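Local coordinates for Endoglucanase(Endo-1,4-beta-glucanase)protein (Pseudomonas stutzeri, PDB 6R2J) that probably hydrolyses beta-1,4-glucosidic bonds in cellulose chains, acting as an endoglucanase of glycosyl hydrolase family 5, at residues H206-D211 / G215-Q220; A281-A284 / G288-T291. One frame throughout, in Å; residues are numbered along the deposited sequence.

Contact 1: H206-D211 / G215-Q220; sequences HLYFDD and GKYMAQ. With BGC (beta-D-glucopyranose), chain E.
The Y208 ring carries the CA of G215 over one face, a CH-pi contact 3.7 Å from G215 CA to the ring centroid. The carbon lies 29° off the ring normal. A beta-D-glucopyranose unit meets the same ring at its edge, with Y208 CE2 3.3 Å from the sugar C6. The Y217 ring has D210 CG over the centre of one face. Y208 and Y217 cross at about a right angle, and Y208 CD1 lies 4.0 Å from Y217 CE2. The phenol of Y217 runs alongside F209 and accepts a hydrogen bond from its backbone, F209 N to Y217 OH 3.1 Å. Both segments belong to the loop that follows strand 201-206 of the TIM barrel, at the sugar-binding end. Here H206, Y208 and K216 help line the glycan pocket, and Y208 OH is bonded to E252.

The D210 carboxylate ties the two arms of this loop together. With CG between its backbone N and carbonyl carbon (chi1 49°), it is turned to the G215-Y217 backbone, where each oxygen takes an N-H. D210 OD1 takes G215 N with its syn lone pair, at 2.9 Å. D210 OD2 takes Y217 N at 2.8 Å, from above the carboxylate plane. One water links D210 OD2 with M218 N. Further out, a second water donates to both D211 OD2 and Q220 O, 2.7 Å from the latter.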
loop_
_atom_site.group_PDB
_atom_site.type_symbol
_atom_site.label_atom_id
_atom_site.label_comp_id
_atom_site.label_asym_id
_atom_site.label_seq_id
_atom_site.Cartn_x
_atom_site.Cartn_y
_atom_site.Cartn_z
ATOM N N HIS A 206 0.868 -1.400 -8.245
ATOM C CA HIS A 206 1.154 0.026 -8.253
ATOM C C HIS A 206 1.100 0.512 -9.683
ATOM O O HIS A 206 1.319 -0.256 -10.621
ATOM C CB HIS A 206 2.528 0.298 -7.644
ATOM C CG HIS A 206 2.590 -0.072 -6.197
ATOM N ND1 HIS A 206 3.745 -0.053 -5.455
ATOM C CD2 HIS A 206 1.616 -0.496 -5.354
ATOM C CE1 HIS A 206 3.484 -0.455 -4.223
ATOM N NE2 HIS A 206 2.193 -0.690 -4.125
ATOM N N LEU A 207 0.779 1.788 -9.843
ATOM C CA LEU A 207 0.551 2.311 -11.181
ATOM C C LEU A 207 0.777 3.813 -11.188
ATOM O O LEU A 207 0.099 4.548 -10.471
ATOM C CB LEU A 207 -0.885 1.978 -11.634
ATOM C CG LEU A 207 -1.392 2.368 -13.034
ATOM C CD1 LEU A 207 -2.599 1.455 -13.371
ATOM C CD2 LEU A 207 -1.721 3.854 -13.128
ATOM N N TYR A 208 1.712 4.256 -12.017
ATOM C CA TYR A 208 1.980 5.660 -12.222
ATOM C C TYR A 208 1.841 5.984 -13.706
ATOM O O TYR A 208 1.697 5.105 -14.558
ATOM C CB TYR A 208 3.355 6.029 -11.666
ATOM C CG TYR A 208 3.429 5.950 -10.157
ATOM C CD1 TYR A 208 3.053 7.030 -9.376
ATOM C CD2 TYR A 208 3.895 4.795 -9.518
ATOM C CE1 TYR A 208 3.144 6.973 -7.988
ATOM C CE2 TYR A 208 3.952 4.702 -8.138
ATOM C CZ TYR A 208 3.601 5.801 -7.367
ATOM O OH TYR A 208 3.693 5.758 -5.997
ATOM N N PHE A 209 1.882 7.268 -14.017
ATOM C CA PHE A 209 1.491 7.730 -15.341
ATOM C C PHE A 209 2.652 8.161 -16.236
ATOM O O PHE A 209 2.393 8.568 -17.378
ATOM C CB PHE A 209 0.539 8.923 -15.188
ATOM C CG PHE A 209 -0.756 8.604 -14.502
ATOM C CD1 PHE A 209 -1.217 7.282 -14.409
ATOM C CD2 PHE A 209 -1.541 9.633 -13.995
ATOM C CE1 PHE A 209 -2.421 6.998 -13.799
ATOM C CE2 PHE A 209 -2.761 9.364 -13.417
ATOM C CZ PHE A 209 -3.195 8.042 -13.301
ATOM N N ASP A 210 3.900 8.169 -15.733
ATOM C CA ASP A 210 5.031 8.620 -16.537
ATOM C C ASP A 210 5.543 7.489 -17.434
ATOM O O ASP A 210 5.198 6.307 -17.273
ATOM C CB ASP A 210 6.150 9.284 -15.722
ATOM C CG ASP A 210 6.573 8.493 -14.507
ATOM O OD1 ASP A 210 5.843 7.568 -14.113
ATOM O OD2 ASP A 210 7.633 8.817 -13.915
ATOM N N ASP A 211 6.366 7.894 -18.421
ATOM C CA ASP A 211 6.702 7.046 -19.557
ATOM C C ASP A 211 7.483 5.825 -19.141
ATOM O O ASP A 211 7.470 4.812 -19.854
ATOM C CB ASP A 211 7.585 7.824 -20.500
ATOM C CG ASP A 211 6.841 8.860 -21.274
ATOM O OD1 ASP A 211 5.619 9.026 -21.071
ATOM O OD2 ASP A 211 7.476 9.477 -22.162
ATOM N N GLY A 215 6.838 6.715 -11.507
ATOM C CA GLY A 215 6.270 7.632 -10.557
ATOM C C GLY A 215 7.207 8.727 -10.107
ATOM O O GLY A 215 6.828 9.508 -9.222
ATOM N N LYS A 216 8.414 8.809 -10.681
ATOM C CA LYS A 216 9.325 9.917 -10.396
ATOM C C LYS A 216 8.917 11.184 -11.150
ATOM O O LYS A 216 9.230 12.301 -10.713
ATOM C CB LYS A 216 10.759 9.578 -10.806
ATOM C CG LYS A 216 11.342 8.350 -10.175
ATOM C CD LYS A 216 12.745 8.061 -10.824
ATOM C CE LYS A 216 12.989 6.553 -11.095
ATOM N NZ LYS A 216 12.656 5.626 -9.935
ATOM N N TYR A 217 8.225 11.027 -12.280
ATOM C CA TYR A 217 7.722 12.151 -13.054
ATOM C C TYR A 217 8.844 13.118 -13.434
ATOM O O TYR A 217 8.758 14.331 -13.238
ATOM C CB TYR A 217 6.597 12.841 -12.292
ATOM C CG TYR A 217 5.330 12.042 -12.284
ATOM C CD1 TYR A 217 4.468 12.078 -13.366
ATOM C CD2 TYR A 217 4.993 11.233 -11.200
ATOM C CE1 TYR A 217 3.287 11.354 -13.369
ATOM C CE2 TYR A 217 3.803 10.479 -11.201
ATOM C CZ TYR A 217 2.955 10.558 -12.291
ATOM O OH TYR A 217 1.767 9.852 -12.330
ATOM N N MET A 218 9.910 12.570 -13.993
ATOM C CA MET A 218 10.935 13.411 -14.584
ATOM C C MET A 218 10.367 14.165 -15.783
ATOM O O MET A 218 9.363 13.774 -16.384
ATOM C CB MET A 218 12.120 12.559 -15.009
ATOM C CG MET A 218 12.693 11.805 -13.810
ATOM S SD MET A 218 14.182 10.952 -14.184
ATOM C CE MET A 218 13.442 9.339 -14.581
ATOM N N ALA A 219 11.007 15.290 -16.096
ATOM C CA ALA A 219 10.447 16.193 -17.100
ATOM C C ALA A 219 10.354 15.508 -18.462
ATOM O O ALA A 219 9.333 15.617 -19.153
ATOM C CB ALA A 219 11.279 17.479 -17.201
ATOM N N GLN A 220 11.406 14.810 -18.877
ATOM C CA GLN A 220 11.413 14.218 -20.209
ATOM C C GLN A 220 10.404 13.076 -20.357
ATOM O O GLN A 220 9.974 12.785 -21.477
ATOM C CB GLN A 220 12.850 13.798 -20.563
ATOM C CG GLN A 220 13.313 12.422 -19.998
ATOM C CD GLN A 220 13.942 12.491 -18.604
ATOM O OE1 GLN A 220 13.675 13.419 -17.817
ATOM N NE2 GLN A 220 14.770 11.493 -18.289
HETATM C C2 BGC E . 7.216 0.033 -11.854
HETATM C C3 BGC E . 5.969 -0.467 -11.195
HETATM C C4 BGC E . 5.899 0.315 -9.925
HETATM C C5 BGC E . 6.433 1.713 -9.942
HETATM C C6 BGC E . 6.142 2.206 -8.556
HETATM C C1 BGC E . 7.853 1.438 -11.706
HETATM O O2 BGC E . 7.156 -0.502 -13.238
HETATM O O3 BGC E . 6.012 -1.872 -10.919
HETATM O O4 BGC E . 4.535 0.092 -9.651
HETATM O O5 BGC E . 7.909 1.627 -10.233
HETATM O O6 BGC E . 7.015 3.341 -8.314
HETATM O O HOH W 1 10.035 9.545 -14.677
HETATM O O HOH W 2 7.548 12.143 -22.383
#

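Contact 2: A281-A284 / G288-T291; sequences AYWA and GWGT
The apolar contacts all meet on the indole of W289. The methyl of A284 touches its six-membered ring, with A284 CB 3.6 Å from W289 CZ2. The same methyl also lies near the five-membered ring, 3.9 Å from A284 CB to W289 NE1. A284 CB further covers one face of its neighbour W283, offset toward the rim. The methyl thus touches both tryptophans. The closest CA atoms across the pair, A284 and W289, stay 8.6 Å apart, so the W289 indole has to span the gap.

The two indoles meet at one atom of W289, CH2. It lies against the NE1-CE2-CZ2 side of the W283 indole, with W289 CH2 3.9 Å from W283 NE1. The ring planes stand at 74° and the approach is oblique. W283 CG is anti to the backbone N (chi1 -174°), which carries the indole toward W289 CH2.

No hydrogen bond joins the two segments. The carbonyl O of A284 lies over one face of the W289 ring. The indole NE1 of W289 is hydrogen-bonded to G285 O, which helps set the turn of the ring. Y292 stacks on W289, and F23 meets it edge-to-face.

The peptide bond between W283 and A284 is cis. The W283 side chain lies about 3 Å from a bound Tris, nearest atoms, consistent with a place in the cleft. A tryptophan followed by a non-proline cis peptide on the eighth barrel strand is a familiar feature of family 5 and related clan GH-A TIM barrels, where the indole lines the substrate-binding cleft.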
loop_
_atom_site.group_PDB
_atom_site.type_symbol
_atom_site.label_atom_id
_atom_site.label_comp_id
_atom_site.label_asym_id
_atom_site.label_seq_id
_atom_site.Cartn_x
_atom_site.Cartn_y
_atom_site.Cartn_z
ATOM N N ALA A 281 -4.842 3.426 -3.023
ATOM C CA ALA A 281 -4.243 4.332 -2.051
ATOM C C ALA A 281 -3.356 5.314 -2.798
ATOM O O ALA A 281 -2.456 4.916 -3.542
ATOM C CB ALA A 281 -3.468 3.564 -0.967
ATOM N N TYR A 282 -3.670 6.596 -2.632
ATOM C CA TYR A 282 -2.899 7.670 -3.219
ATOM C C TYR A 282 -1.539 7.771 -2.554
ATOM O O TYR A 282 -1.433 7.650 -1.340
ATOM C CB TYR A 282 -3.644 8.999 -3.009
ATOM C CG TYR A 282 -2.961 10.121 -3.736
ATOM C CD1 TYR A 282 -3.257 10.363 -5.042
ATOM C CD2 TYR A 282 -1.983 10.889 -3.135
ATOM C CE1 TYR A 282 -2.646 11.340 -5.724
ATOM C CE2 TYR A 282 -1.336 11.840 -3.822
ATOM C CZ TYR A 282 -1.677 12.062 -5.130
ATOM O OH TYR A 282 -1.036 12.998 -5.877
ATOM N N TRP A 283 -0.506 8.075 -3.349
ATOM C CA TRP A 283 0.845 8.339 -2.853
ATOM C C TRP A 283 1.196 9.815 -3.031
ATOM O O TRP A 283 1.449 10.245 -4.165
ATOM C CB TRP A 283 1.840 7.502 -3.654
ATOM C CG TRP A 283 3.240 7.657 -3.064
ATOM C CD1 TRP A 283 4.196 8.606 -3.380
ATOM C CD2 TRP A 283 3.809 6.852 -2.026
ATOM N NE1 TRP A 283 5.310 8.430 -2.586
ATOM C CE2 TRP A 283 5.096 7.363 -1.751
ATOM C CE3 TRP A 283 3.347 5.755 -1.294
ATOM C CZ2 TRP A 283 5.919 6.793 -0.778
ATOM C CZ3 TRP A 283 4.163 5.191 -0.382
ATOM C CH2 TRP A 283 5.422 5.716 -0.104
ATOM N N ALA A 284 1.257 10.596 -1.940
ATOM C CA ALA A 284 1.069 10.151 -0.561
ATOM C C ALA A 284 0.694 11.373 0.237
ATOM O O ALA A 284 0.972 12.471 -0.224
ATOM C CB ALA A 284 2.349 9.560 -0.005
ATOM N N GLY A 288 6.225 15.415 6.683
ATOM C CA GLY A 288 7.547 15.392 6.131
ATOM C C GLY A 288 7.676 15.497 4.633
ATOM O O GLY A 288 8.788 15.323 4.134
ATOM N N TRP A 289 6.609 15.806 3.899
ATOM C CA TRP A 289 6.699 15.860 2.446
ATOM C C TRP A 289 7.048 17.238 1.873
ATOM O O TRP A 289 7.250 17.356 0.645
ATOM C CB TRP A 289 5.372 15.427 1.848
ATOM C CG TRP A 289 5.083 13.979 1.963
ATOM C CD1 TRP A 289 4.057 13.402 2.646
ATOM C CD2 TRP A 289 5.792 12.916 1.324
ATOM N NE1 TRP A 289 4.102 12.041 2.497
ATOM C CE2 TRP A 289 5.156 11.720 1.684
ATOM C CE3 TRP A 289 6.912 12.864 0.489
ATOM C CZ2 TRP A 289 5.591 10.491 1.247
ATOM C CZ3 TRP A 289 7.355 11.629 0.064
ATOM C CH2 TRP A 289 6.687 10.464 0.435
ATOM N N GLY A 290 7.140 18.268 2.707
ATOM C CA GLY A 290 7.475 19.583 2.188
ATOM C C GLY A 290 6.631 19.926 0.975
ATOM O O GLY A 290 5.404 19.796 0.987
ATOM N N THR A 291 7.293 20.366 -0.097
ATOM C CA THR A 291 6.613 20.740 -1.329
ATOM C C THR A 291 6.645 19.630 -2.376
ATOM O O THR A 291 6.497 19.907 -3.566
ATOM C CB THR A 291 7.163 22.061 -1.878
ATOM O OG1 THR A 291 8.568 21.951 -2.116
ATOM C CG2 THR A 291 6.895 23.173 -0.889
#

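How the contacts relate
Contact 1 comes first along the chain and closes before contact 2 opens. Their centres lie about 15 Å apart. Both belong to the same eight-stranded TIM barrel. Contact 1 follows the sixth strand, 201-206. Contact 2 joins the eighth strand, 280-285, to the loop beyond it. In the sheet, strand 248-252 separates the two along the barrel wall, and its E252 is hydrogen-bonded to Y208 OH and touched by W283. The contacts also meet directly, with Y208 OH packed 3.5 Å from W283 CB. A Tris molecule, probably from the crystallisation liquor, sits beside both side chains. The loop of contact 1 and the W283 end of contact 2 thus probably border the same cleft.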